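Local coordinates for 2S Albumin protein (Dolichos, PDB 6IX1) that probably serves as a seed albumin, and folds as a four-bladed beta-propeller of the hemopexin type, at residues F8-Y17 with I84-N92; F18-Y29 with W216-P224. All blocks are in the same frame, centred on the assembly; numbering follows the deposited sequence.

Interactions 1 and 2 hold the first of four antiparallel sheets to its two neighbours in the ring. In interaction 1 the hairpin of F8-Y17 meets the second sheet through I84-N92; in interaction 2 the next hairpin, F18-Y29, meets the C-terminal segment W216-P224. Their centres lie about 15 Å apart, and both use strand 15-20. E15 OE1 and R26 NH1 form a salt bridge of 2.9 Å between them, and Y14 O and Y29 N make a probable hydrogen bond of 2.9 Å. H178 reaches both contacts, with a hydrogen bond to each. A sulfate, probably from the crystallisation liquor, lies about 4 Å from the W216 side chain.

Interaction 1: F8-Y17 with I84-N92; sequences FRSSRAYEVY and IDYAPGTTN
Y86 inserts its ring into the F8-Y17 hairpin, where its OH takes a hydrogen bond from S11 N at 2.9 Å; S11 N lies at the edge of the ring, in its plane, and the bond is moderately bent (N-H...O 148°). F8 comes over one face of this ring, its CE1 3.5 Å from Y86 CE2, offset toward the rim, with the two planes inclined at 50°. Y17, on strand 15-20, comes up obliquely, its CE1 3.9 Å from Y86 CD1. Y17 CB also lies over the centre of the F8 ring, and F8, Y17 and Y86 together make an aromatic cluster. P88 continues the contact outward: its CG packs 3.6 Å from S11 OG, and its CB lies 4.0 Å above the centre of the R12 guanidinium. The hairpin joins the first two strands of the first sheet, and Y86 follows strand 80-85 of the second, making this a junction between adjacent blades of the hemopexin-type propeller. Y86 CG lies between its own backbone N and carbonyl carbon (chi1 55°), a rotation that swings the phenol across to the hairpin. Behind the first shell, P88 and G89 occupy the middle of a type II turn from A87 to T90, where A87 O receives both T90 N and T90 OG1. An Asx turn, with D85 OD1 accepting from A87 N, braces the chain beside Y86. On the hairpin side, S10 OG accepts from R12 N at 2.9 Å in an ST turn, next to the donor S11. S11 OG and S71 OG, the latter from the second sheet's hairpin, share a hydrogen bond.

Interaction 2: F18-Y29 with W216-P224; sequences FFECNKYVRVYY and WPCLRDILP
From different first torsions, W216 with CG anti to its carbonyl carbon (chi1 -65°) and Y29 with CG between backbone N and carbonyl carbon (chi1 66°), the two side chains come to lie side by side, pointing the same way. The indole's six-membered ring is thereby set beside Y29 CB, which lies 3.5 Å from W216 CH2. F18 approaches one indole face edge-on, its CZ 3.7 Å from W216 CZ3 and the planes at 75°, a T-shaped pair. V27 CG1 comes to the indole edge, near its plane, 4.0 Å from W216 CZ3, and also meets C218 SG. Beyond the tryptophan, L219 places CD2 against two valines on the same strand face, 4.1 Å from V25 CG2 and 4.1 Å from V27 CG2, while its other methyl, CD1, packs on F18 CE2. I222 and V25 meet tip to tip, with CD1 and CG1 only 3.4 Å apart, tighter than normal van der Waals contact. No hydrogen bond links the two segments directly; the tail is held in shape by its own bonds, L219 O receiving I222 N and L223 N, and P217 O receiving R220 N and R220 NH1 from opposite faces of its plane. With the indole cut back to an alanine, F18 would probably lose the face its edge rests on, and a gap would be likely to open between V27 CG1 and Y29 CB. W216 also meets Y184 and Y191 of the last sheet edge-to-face, and Y29 meets F175 of that sheet likewise, its OH hydrogen-bonded to H178 ND1. The segment following helix 212-215 thus lies against strands 15-20 and 23-28, where the last blade of the propeller meets the first.

Interaction 1: F8-Y17 with I84-N92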
loop_
_atom_site.group_PDB
_atom_site.type_symbol
_atom_site.label_atom_id
_atom_site.label_comp_id
_atom_site.label_asym_id
_atom_site.label_seq_id
_atom_site.Cartn_x
_atom_site.Cartn_y
_atom_site.Cartn_z
ATOM N N PHE A 8 -1.397 -4.153 -0.190
ATOM C CA PHE A 8 -0.123 -4.703 0.283
ATOM C C PHE A 8 0.113 -6.070 -0.335
ATOM O O PHE A 8 -0.830 -6.766 -0.761
ATOM C CB PHE A 8 -0.037 -4.710 1.819
ATOM C CG PHE A 8 -0.918 -5.668 2.578
ATOM C CD1 PHE A 8 -0.597 -7.024 2.660
ATOM C CD2 PHE A 8 -2.045 -5.177 3.186
ATOM C CE1 PHE A 8 -1.414 -7.867 3.389
ATOM C CE2 PHE A 8 -2.829 -6.046 3.954
ATOM C CZ PHE A 8 -2.531 -7.392 4.012
ATOM N N ARG A 9 1.378 -6.413 -0.406
ATOM C CA ARG A 9 1.871 -7.655 -0.991
ATOM C C ARG A 9 1.806 -8.776 0.038
ATOM O O ARG A 9 2.328 -8.657 1.159
ATOM C CB ARG A 9 3.339 -7.422 -1.424
ATOM C CG ARG A 9 3.982 -8.641 -2.025
ATOM C CD ARG A 9 5.428 -8.505 -2.366
ATOM N NE ARG A 9 6.239 -8.193 -1.214
ATOM C CZ ARG A 9 7.550 -7.894 -1.306
ATOM N NH1 ARG A 9 8.131 -7.754 -2.458
ATOM N NH2 ARG A 9 8.201 -7.593 -0.173
ATOM N N SER A 10 1.149 -9.887 -0.327
ATOM C CA SER A 10 1.039 -11.011 0.589
ATOM C C SER A 10 2.373 -11.758 0.649
ATOM O O SER A 10 3.140 -11.817 -0.296
ATOM C CB SER A 10 -0.022 -11.973 0.116
ATOM O OG SER A 10 -0.115 -13.038 1.013
ATOM N N SER A 11 2.564 -12.457 1.782
ATOM C CA SER A 11 3.556 -13.548 1.851
ATOM C C SER A 11 3.303 -14.687 0.839
ATOM O O SER A 11 4.251 -15.331 0.428
ATOM C CB SER A 11 3.608 -14.092 3.256
ATOM O OG SER A 11 2.333 -14.639 3.560
ATOM N N ARG A 12 2.079 -14.818 0.372
ATOM C CA ARG A 12 1.757 -15.852 -0.637
ATOM C C ARG A 12 2.140 -15.370 -1.997
ATOM O O ARG A 12 1.741 -14.203 -2.371
ATOM C CB ARG A 12 0.268 -16.159 -0.535
ATOM C CG ARG A 12 -0.119 -16.877 0.762
ATOM C CD ARG A 12 0.437 -18.258 0.869
ATOM N NE ARG A 12 0.218 -18.895 2.084
ATOM C CZ ARG A 12 -0.814 -19.700 2.360
ATOM N NH1 ARG A 12 -1.808 -19.805 1.508
ATOM N NH2 ARG A 12 -0.840 -20.355 3.504
ATOM N N ALA A 13 2.846 -16.155 -2.770
ATOM C CA ALA A 13 3.411 -15.704 -4.034
ATOM C C ALA A 13 2.321 -15.154 -4.939
ATOM O O ALA A 13 1.272 -15.769 -5.174
ATOM C CB ALA A 13 4.196 -16.794 -4.705
ATOM N N TYR A 14 2.591 -13.978 -5.481
ATOM C CA TYR A 14 1.707 -13.339 -6.467
ATOM C C TYR A 14 0.278 -13.149 -5.987
ATOM O O TYR A 14 -0.627 -13.060 -6.803
ATOM C CB TYR A 14 1.825 -13.958 -7.873
ATOM C CG TYR A 14 3.186 -13.674 -8.442
ATOM C CD1 TYR A 14 3.419 -12.470 -9.074
ATOM C CD2 TYR A 14 4.284 -14.519 -8.324
ATOM C CE1 TYR A 14 4.700 -12.110 -9.481
ATOM C CE2 TYR A 14 5.569 -14.163 -8.709
ATOM C CZ TYR A 14 5.774 -12.957 -9.334
ATOM O OH TYR A 14 7.014 -12.572 -9.791
ATOM N N GLU A 15 0.146 -12.904 -4.690
ATOM C CA GLU A 15 -1.127 -12.447 -4.123
ATOM C C GLU A 15 -0.979 -11.002 -3.592
ATOM O O GLU A 15 0.028 -10.678 -2.934
ATOM C CB GLU A 15 -1.628 -13.386 -3.020
ATOM C CG GLU A 15 -1.892 -14.751 -3.552
ATOM C CD GLU A 15 -2.521 -15.738 -2.576
ATOM O OE1 GLU A 15 -3.247 -15.304 -1.674
ATOM O OE2 GLU A 15 -2.361 -16.959 -2.855
ATOM N N VAL A 16 -2.032 -10.229 -3.822
ATOM C CA VAL A 16 -2.110 -8.832 -3.374
ATOM C C VAL A 16 -3.495 -8.635 -2.729
ATOM O O VAL A 16 -4.502 -9.228 -3.145
ATOM C CB VAL A 16 -1.858 -7.812 -4.509
ATOM C CG1 VAL A 16 -2.874 -7.949 -5.675
ATOM C CG2 VAL A 16 -1.893 -6.380 -3.983
ATOM N N TYR A 17 -3.495 -7.847 -1.660
ATOM C CA TYR A 17 -4.730 -7.379 -1.040
ATOM C C TYR A 17 -5.000 -5.935 -1.457
ATOM O O TYR A 17 -4.101 -5.097 -1.345
ATOM C CB TYR A 17 -4.617 -7.449 0.484
ATOM C CG TYR A 17 -4.546 -8.837 1.072
ATOM C CD1 TYR A 17 -3.335 -9.454 1.180
ATOM C CD2 TYR A 17 -5.668 -9.560 1.468
ATOM C CE1 TYR A 17 -3.188 -10.731 1.681
ATOM C CE2 TYR A 17 -5.532 -10.837 2.002
ATOM C CZ TYR A 17 -4.281 -11.451 2.070
ATOM O OH TYR A 17 -4.077 -12.721 2.544
ATOM N N ILE A 84 -0.630 -5.929 12.215
ATOM C CA ILE A 84 -1.474 -7.145 12.174
ATOM C C ILE A 84 -0.605 -8.287 11.642
ATOM O O ILE A 84 0.339 -8.154 10.843
ATOM C CB ILE A 84 -2.772 -6.915 11.381
ATOM C CG1 ILE A 84 -2.533 -6.830 9.873
ATOM C CG2 ILE A 84 -3.441 -5.697 11.907
ATOM C CD1 ILE A 84 -3.782 -6.826 9.040
ATOM N N ASP A 85 -1.064 -9.478 11.995
ATOM C CA ASP A 85 -0.729 -10.741 11.271
ATOM C C ASP A 85 -1.980 -11.138 10.481
ATOM O O ASP A 85 -3.025 -11.288 11.098
ATOM C CB ASP A 85 -0.235 -11.838 12.233
ATOM C CG ASP A 85 0.321 -13.046 11.468
ATOM O OD1 ASP A 85 -0.321 -13.505 10.539
ATOM O OD2 ASP A 85 1.567 -13.369 11.715
ATOM N N TYR A 86 -1.933 -11.118 9.157
ATOM C CA TYR A 86 -3.100 -11.411 8.295
ATOM C C TYR A 86 -3.211 -12.931 8.020
ATOM O O TYR A 86 -4.200 -13.333 7.346
ATOM C CB TYR A 86 -3.127 -10.534 7.043
ATOM C CG TYR A 86 -1.879 -10.598 6.222
ATOM C CD1 TYR A 86 -1.777 -11.550 5.223
ATOM C CD2 TYR A 86 -0.819 -9.721 6.401
ATOM C CE1 TYR A 86 -0.618 -11.665 4.484
ATOM C CE2 TYR A 86 0.343 -9.832 5.682
ATOM C CZ TYR A 86 0.439 -10.802 4.721
ATOM O OH TYR A 86 1.566 -10.936 3.985
ATOM N N ALA A 87 -2.274 -13.766 8.475
ATOM C CA ALA A 87 -2.468 -15.246 8.600
ATOM C C ALA A 87 -3.129 -15.875 7.388
ATOM O O ALA A 87 -4.200 -16.481 7.497
ATOM C CB ALA A 87 -3.169 -15.557 9.932
ATOM N N PRO A 88 -2.532 -15.837 6.201
ATOM C CA PRO A 88 -3.183 -16.363 5.012
ATOM C C PRO A 88 -3.514 -17.842 5.122
ATOM O O PRO A 88 -2.792 -18.627 5.755
ATOM C CB PRO A 88 -2.201 -16.155 3.877
ATOM C CG PRO A 88 -1.147 -15.320 4.415
ATOM C CD PRO A 88 -1.258 -15.289 5.901
ATOM N N GLY A 89 -4.682 -18.153 4.622
ATOM C CA GLY A 89 -5.129 -19.566 4.562
ATOM C C GLY A 89 -5.735 -20.020 5.870
ATOM O O GLY A 89 -6.063 -21.158 5.969
ATOM N N THR A 90 -5.894 -19.129 6.843
ATOM C CA THR A 90 -6.415 -19.434 8.192
ATOM C C THR A 90 -7.355 -18.320 8.612
ATOM O O THR A 90 -7.458 -17.276 7.967
ATOM C CB THR A 90 -5.307 -19.583 9.266
ATOM O OG1 THR A 90 -4.885 -18.268 9.678
ATOM C CG2 THR A 90 -4.115 -20.373 8.775
ATOM N N THR A 91 -7.922 -18.535 9.789
ATOM C CA THR A 91 -8.726 -17.556 10.520
ATOM C C THR A 91 -7.947 -17.027 11.746
ATOM O O THR A 91 -8.559 -16.832 12.836
ATOM C CB THR A 91 -10.039 -18.209 10.948
ATOM O OG1 THR A 91 -9.675 -19.268 11.857
ATOM C CG2 THR A 91 -10.834 -18.618 9.737
ATOM N N ASN A 92 -6.637 -17.069 11.698
ATOM C CA ASN A 92 -5.777 -16.755 12.851
ATOM C C ASN A 92 -5.248 -15.327 12.693
ATOM O O ASN A 92 -4.165 -15.080 13.274
ATOM C CB ASN A 92 -4.674 -17.804 13.027
ATOM C CG ASN A 92 -5.222 -19.187 13.343
ATOM O OD1 ASN A 92 -6.189 -19.304 14.093
ATOM N ND2 ASN A 92 -4.633 -20.224 12.779
#

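Interaction 2: F18-Y29 with W216-P224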
loop_
_atom_site.group_PDB
_atom_site.type_symbol
_atom_site.label_atom_id
_atom_site.label_comp_id
_atom_site.label_asym_id
_atom_site.label_seq_id
_atom_site.Cartn_x
_atom_site.Cartn_y
_atom_site.Cartn_z
ATOM N N PHE A 18 -6.187 -5.675 -1.949
ATOM C CA PHE A 18 -6.652 -4.341 -2.317
ATOM C C PHE A 18 -7.815 -3.951 -1.433
ATOM O O PHE A 18 -8.775 -4.714 -1.359
ATOM C CB PHE A 18 -7.123 -4.234 -3.764
ATOM C CG PHE A 18 -6.086 -4.431 -4.834
ATOM C CD1 PHE A 18 -4.936 -3.739 -4.822
ATOM C CD2 PHE A 18 -6.294 -5.262 -5.909
ATOM C CE1 PHE A 18 -4.004 -3.864 -5.822
ATOM C CE2 PHE A 18 -5.407 -5.347 -6.945
ATOM C CZ PHE A 18 -4.235 -4.647 -6.897
ATOM N N PHE A 19 -7.704 -2.763 -0.830
ATOM C CA PHE A 19 -8.785 -2.209 0.017
ATOM C C PHE A 19 -9.492 -1.069 -0.696
ATOM O O PHE A 19 -8.845 -0.200 -1.316
ATOM C CB PHE A 19 -8.192 -1.721 1.361
ATOM C CG PHE A 19 -7.565 -2.879 2.081
ATOM C CD1 PHE A 19 -8.311 -3.709 2.874
ATOM C CD2 PHE A 19 -6.252 -3.163 1.887
ATOM C CE1 PHE A 19 -7.744 -4.836 3.449
ATOM C CE2 PHE A 19 -5.689 -4.288 2.473
ATOM C CZ PHE A 19 -6.443 -5.112 3.244
ATOM N N GLU A 20 -10.823 -1.109 -0.652
ATOM C CA GLU A 20 -11.726 -0.154 -1.310
ATOM C C GLU A 20 -12.808 0.155 -0.284
ATOM O O GLU A 20 -13.684 -0.674 -0.026
ATOM C CB GLU A 20 -12.265 -0.736 -2.600
ATOM C CG GLU A 20 -11.171 -1.355 -3.434
ATOM C CD GLU A 20 -11.515 -2.739 -3.981
ATOM O OE1 GLU A 20 -11.656 -2.642 -4.986
ATOM O OE2 GLU A 20 -11.691 -3.835 -3.279
ATOM N N CYS A 21 -12.688 1.321 0.328
ATOM C CA CYS A 21 -13.585 1.739 1.395
ATOM C C CYS A 21 -13.483 0.684 2.495
ATOM O O CYS A 21 -12.407 0.375 2.982
ATOM C CB CYS A 21 -14.997 2.049 0.911
ATOM S SG CYS A 21 -14.916 3.321 -0.338
ATOM N N ASN A 22 -14.631 0.196 2.907
ATOM C CA ASN A 22 -14.755 -0.825 3.980
ATOM C C ASN A 22 -14.660 -2.255 3.477
ATOM O O ASN A 22 -14.928 -3.174 4.311
ATOM C CB ASN A 22 -16.047 -0.630 4.783
ATOM C CG ASN A 22 -17.295 -0.796 3.926
ATOM O OD1 ASN A 22 -17.229 -0.734 2.705
ATOM N ND2 ASN A 22 -18.450 -0.888 4.553
ATOM N N LYS A 23 -14.218 -2.454 2.258
ATOM C CA LYS A 23 -14.194 -3.798 1.665
ATOM C C LYS A 23 -12.849 -4.101 1.065
ATOM O O LYS A 23 -11.951 -3.231 1.002
ATOM C CB LYS A 23 -15.264 -3.899 0.588
ATOM C CG LYS A 23 -16.679 -3.719 1.157
ATOM C CD LYS A 23 -17.810 -3.730 0.172
ATOM C CE LYS A 23 -19.124 -3.239 0.775
ATOM N NZ LYS A 23 -19.102 -1.760 0.929
ATOM N N TYR A 24 -12.619 -5.337 0.687
ATOM C CA TYR A 24 -11.335 -5.701 0.053
ATOM C C TYR A 24 -11.522 -6.889 -0.882
ATOM O O TYR A 24 -12.575 -7.568 -0.839
ATOM C CB TYR A 24 -10.289 -6.040 1.124
ATOM C CG TYR A 24 -10.431 -7.403 1.737
ATOM C CD1 TYR A 24 -11.397 -7.697 2.637
ATOM C CD2 TYR A 24 -9.594 -8.438 1.334
ATOM C CE1 TYR A 24 -11.600 -9.011 3.075
ATOM C CE2 TYR A 24 -9.738 -9.728 1.820
ATOM C CZ TYR A 24 -10.725 -10.003 2.745
ATOM O OH TYR A 24 -10.908 -11.263 3.206
ATOM N N VAL A 25 -10.528 -7.127 -1.727
ATOM C CA VAL A 25 -10.336 -8.341 -2.537
ATOM C C VAL A 25 -8.930 -8.823 -2.335
ATOM O O VAL A 25 -8.010 -8.063 -1.953
ATOM C CB VAL A 25 -10.656 -8.199 -4.027
ATOM C CG1 VAL A 25 -12.149 -8.011 -4.245
ATOM C CG2 VAL A 25 -9.813 -7.165 -4.672
ATOM N N ARG A 26 -8.715 -10.094 -2.565
ATOM C CA ARG A 26 -7.396 -10.701 -2.663
ATOM C C ARG A 26 -7.283 -11.193 -4.105
ATOM O O ARG A 26 -8.200 -11.892 -4.589
ATOM C CB ARG A 26 -7.234 -11.846 -1.675
ATOM C CG ARG A 26 -5.883 -12.500 -1.790
ATOM C CD ARG A 26 -5.686 -13.419 -0.588
ATOM N NE ARG A 26 -6.798 -14.350 -0.438
ATOM C CZ ARG A 26 -6.926 -15.573 -0.867
ATOM N NH1 ARG A 26 -5.924 -16.243 -1.268
ATOM N NH2 ARG A 26 -8.108 -16.089 -0.704
ATOM N N VAL A 27 -6.236 -10.838 -4.825
ATOM C CA VAL A 27 -6.044 -11.126 -6.243
ATOM C C VAL A 27 -4.750 -11.902 -6.460
ATOM O O VAL A 27 -3.718 -11.550 -5.797
ATOM C CB VAL A 27 -6.049 -9.762 -7.008
ATOM C CG1 VAL A 27 -5.661 -9.957 -8.475
ATOM C CG2 VAL A 27 -7.395 -9.045 -6.931
ATOM N N TYR A 28 -4.801 -12.859 -7.368
ATOM C CA TYR A 28 -3.644 -13.609 -7.858
ATOM C C TYR A 28 -3.230 -12.898 -9.131
ATOM O O TYR A 28 -3.945 -12.971 -10.153
ATOM C CB TYR A 28 -4.104 -15.052 -8.113
ATOM C CG TYR A 28 -3.021 -16.084 -8.299
ATOM C CD1 TYR A 28 -1.905 -16.093 -7.507
ATOM C CD2 TYR A 28 -3.283 -17.221 -9.078
ATOM C CE1 TYR A 28 -1.031 -17.154 -7.508
ATOM C CE2 TYR A 28 -2.362 -18.237 -9.141
ATOM C CZ TYR A 28 -1.286 -18.261 -8.294
ATOM O OH TYR A 28 -0.388 -19.328 -8.375
ATOM N N TYR A 29 -2.120 -12.181 -9.095
ATOM C CA TYR A 29 -1.798 -11.184 -10.165
ATOM C C TYR A 29 -0.683 -11.714 -11.051
ATOM O O TYR A 29 0.116 -12.556 -10.672
ATOM C CB TYR A 29 -1.523 -9.779 -9.610
ATOM C CG TYR A 29 -0.319 -9.656 -8.770
ATOM C CD1 TYR A 29 -0.326 -9.991 -7.435
ATOM C CD2 TYR A 29 0.819 -9.090 -9.337
ATOM C CE1 TYR A 29 0.803 -9.825 -6.671
ATOM C CE2 TYR A 29 1.964 -9.002 -8.588
ATOM C CZ TYR A 29 1.969 -9.368 -7.251
ATOM O OH TYR A 29 3.155 -9.194 -6.585
ATOM N N TRP A 216 -5.963 -4.371 -15.137
ATOM C CA TRP A 216 -6.526 -5.283 -14.097
ATOM C C TRP A 216 -8.008 -5.520 -14.356
ATOM O O TRP A 216 -8.877 -5.153 -13.579
ATOM C CB TRP A 216 -6.334 -4.642 -12.723
ATOM C CG TRP A 216 -4.877 -4.512 -12.359
ATOM C CD1 TRP A 216 -4.007 -3.524 -12.766
ATOM C CD2 TRP A 216 -4.142 -5.299 -11.424
ATOM N NE1 TRP A 216 -2.777 -3.709 -12.207
ATOM C CE2 TRP A 216 -2.824 -4.782 -11.361
ATOM C CE3 TRP A 216 -4.488 -6.340 -10.568
ATOM C CZ2 TRP A 216 -1.863 -5.305 -10.526
ATOM C CZ3 TRP A 216 -3.527 -6.895 -9.786
ATOM C CH2 TRP A 216 -2.239 -6.389 -9.745
ATOM N N PRO A 217 -8.367 -6.062 -15.545
ATOM C CA PRO A 217 -9.769 -6.181 -15.870
ATOM C C PRO A 217 -10.618 -7.066 -14.948
ATOM O O PRO A 217 -11.832 -6.957 -14.939
ATOM C CB PRO A 217 -9.795 -6.663 -17.302
ATOM C CG PRO A 217 -8.437 -7.332 -17.471
ATOM C CD PRO A 217 -7.479 -6.498 -16.627
ATOM N N CYS A 218 -9.952 -7.864 -14.129
ATOM C CA CYS A 218 -10.705 -8.723 -13.194
ATOM C C CYS A 218 -11.433 -7.870 -12.153
ATOM O O CYS A 218 -12.309 -8.402 -11.477
ATOM C CB CYS A 218 -9.854 -9.824 -12.527
ATOM S SG CYS A 218 -8.687 -9.174 -11.265
ATOM N N LEU A 219 -11.070 -6.587 -12.041
ATOM C CA LEU A 219 -11.698 -5.668 -11.092
ATOM C C LEU A 219 -12.877 -4.904 -11.688
ATOM O O LEU A 219 -13.448 -4.126 -10.949
ATOM C CB LEU A 219 -10.670 -4.698 -10.562
ATOM C CG LEU A 219 -9.474 -5.346 -9.844
ATOM C CD1 LEU A 219 -8.554 -4.240 -9.405
ATOM C CD2 LEU A 219 -9.884 -6.271 -8.683
ATOM N N ARG A 220 -13.207 -5.183 -12.950
ATOM C CA ARG A 220 -14.181 -4.314 -13.634
ATOM C C ARG A 220 -15.621 -4.416 -13.106
ATOM O O ARG A 220 -16.414 -3.486 -13.384
ATOM C CB ARG A 220 -14.161 -4.565 -15.133
ATOM C CG ARG A 220 -14.740 -5.881 -15.570
ATOM C CD ARG A 220 -14.455 -6.161 -17.008
ATOM N NE ARG A 220 -15.108 -7.375 -17.457
ATOM C CZ ARG A 220 -14.651 -8.572 -17.167
ATOM N NH1 ARG A 220 -13.566 -8.724 -16.416
ATOM N NH2 ARG A 220 -15.275 -9.640 -17.634
ATOM N N ASP A 221 -15.987 -5.414 -12.340
ATOM C CA ASP A 221 -17.348 -5.531 -11.780
ATOM C C ASP A 221 -17.437 -4.935 -10.388
ATOM O O ASP A 221 -18.558 -4.836 -9.827
ATOM C CB ASP A 221 -17.853 -6.980 -11.810
ATOM C CG ASP A 221 -18.044 -7.397 -13.264
ATOM O OD1 ASP A 221 -18.464 -6.567 -14.098
ATOM O OD2 ASP A 221 -17.797 -8.566 -13.509
ATOM N N ILE A 222 -16.293 -4.573 -9.798
ATOM C CA ILE A 222 -16.277 -4.014 -8.420
ATOM C C ILE A 222 -15.824 -2.559 -8.374
ATOM O O ILE A 222 -16.056 -1.960 -7.338
ATOM C CB ILE A 222 -15.587 -4.982 -7.436
ATOM C CG1 ILE A 222 -14.111 -5.171 -7.739
ATOM C CG2 ILE A 222 -16.316 -6.294 -7.395
ATOM C CD1 ILE A 222 -13.392 -5.917 -6.642
ATOM N N LEU A 223 -15.121 -2.081 -9.395
ATOM C CA LEU A 223 -14.663 -0.659 -9.429
ATOM C C LEU A 223 -15.306 0.047 -10.594
ATOM O O LEU A 223 -15.576 -0.530 -11.615
ATOM C CB LEU A 223 -13.150 -0.510 -9.608
ATOM C CG LEU A 223 -12.386 -1.026 -8.403
ATOM C CD1 LEU A 223 -10.889 -1.045 -8.670
ATOM C CD2 LEU A 223 -12.787 -0.257 -7.170
ATOM N N PRO A 224 -15.528 1.359 -10.521
ATOM C CA PRO A 224 -15.278 2.112 -9.325
ATOM C C PRO A 224 -16.381 1.945 -8.287
ATOM O O PRO A 224 -17.486 1.437 -8.628
ATOM C CB PRO A 224 -15.356 3.564 -9.782
ATOM C CG PRO A 224 -16.179 3.526 -11.079
ATOM C CD PRO A 224 -15.962 2.152 -11.670
HETATM O O HOH W 1 -14.924 -2.253 -4.551
#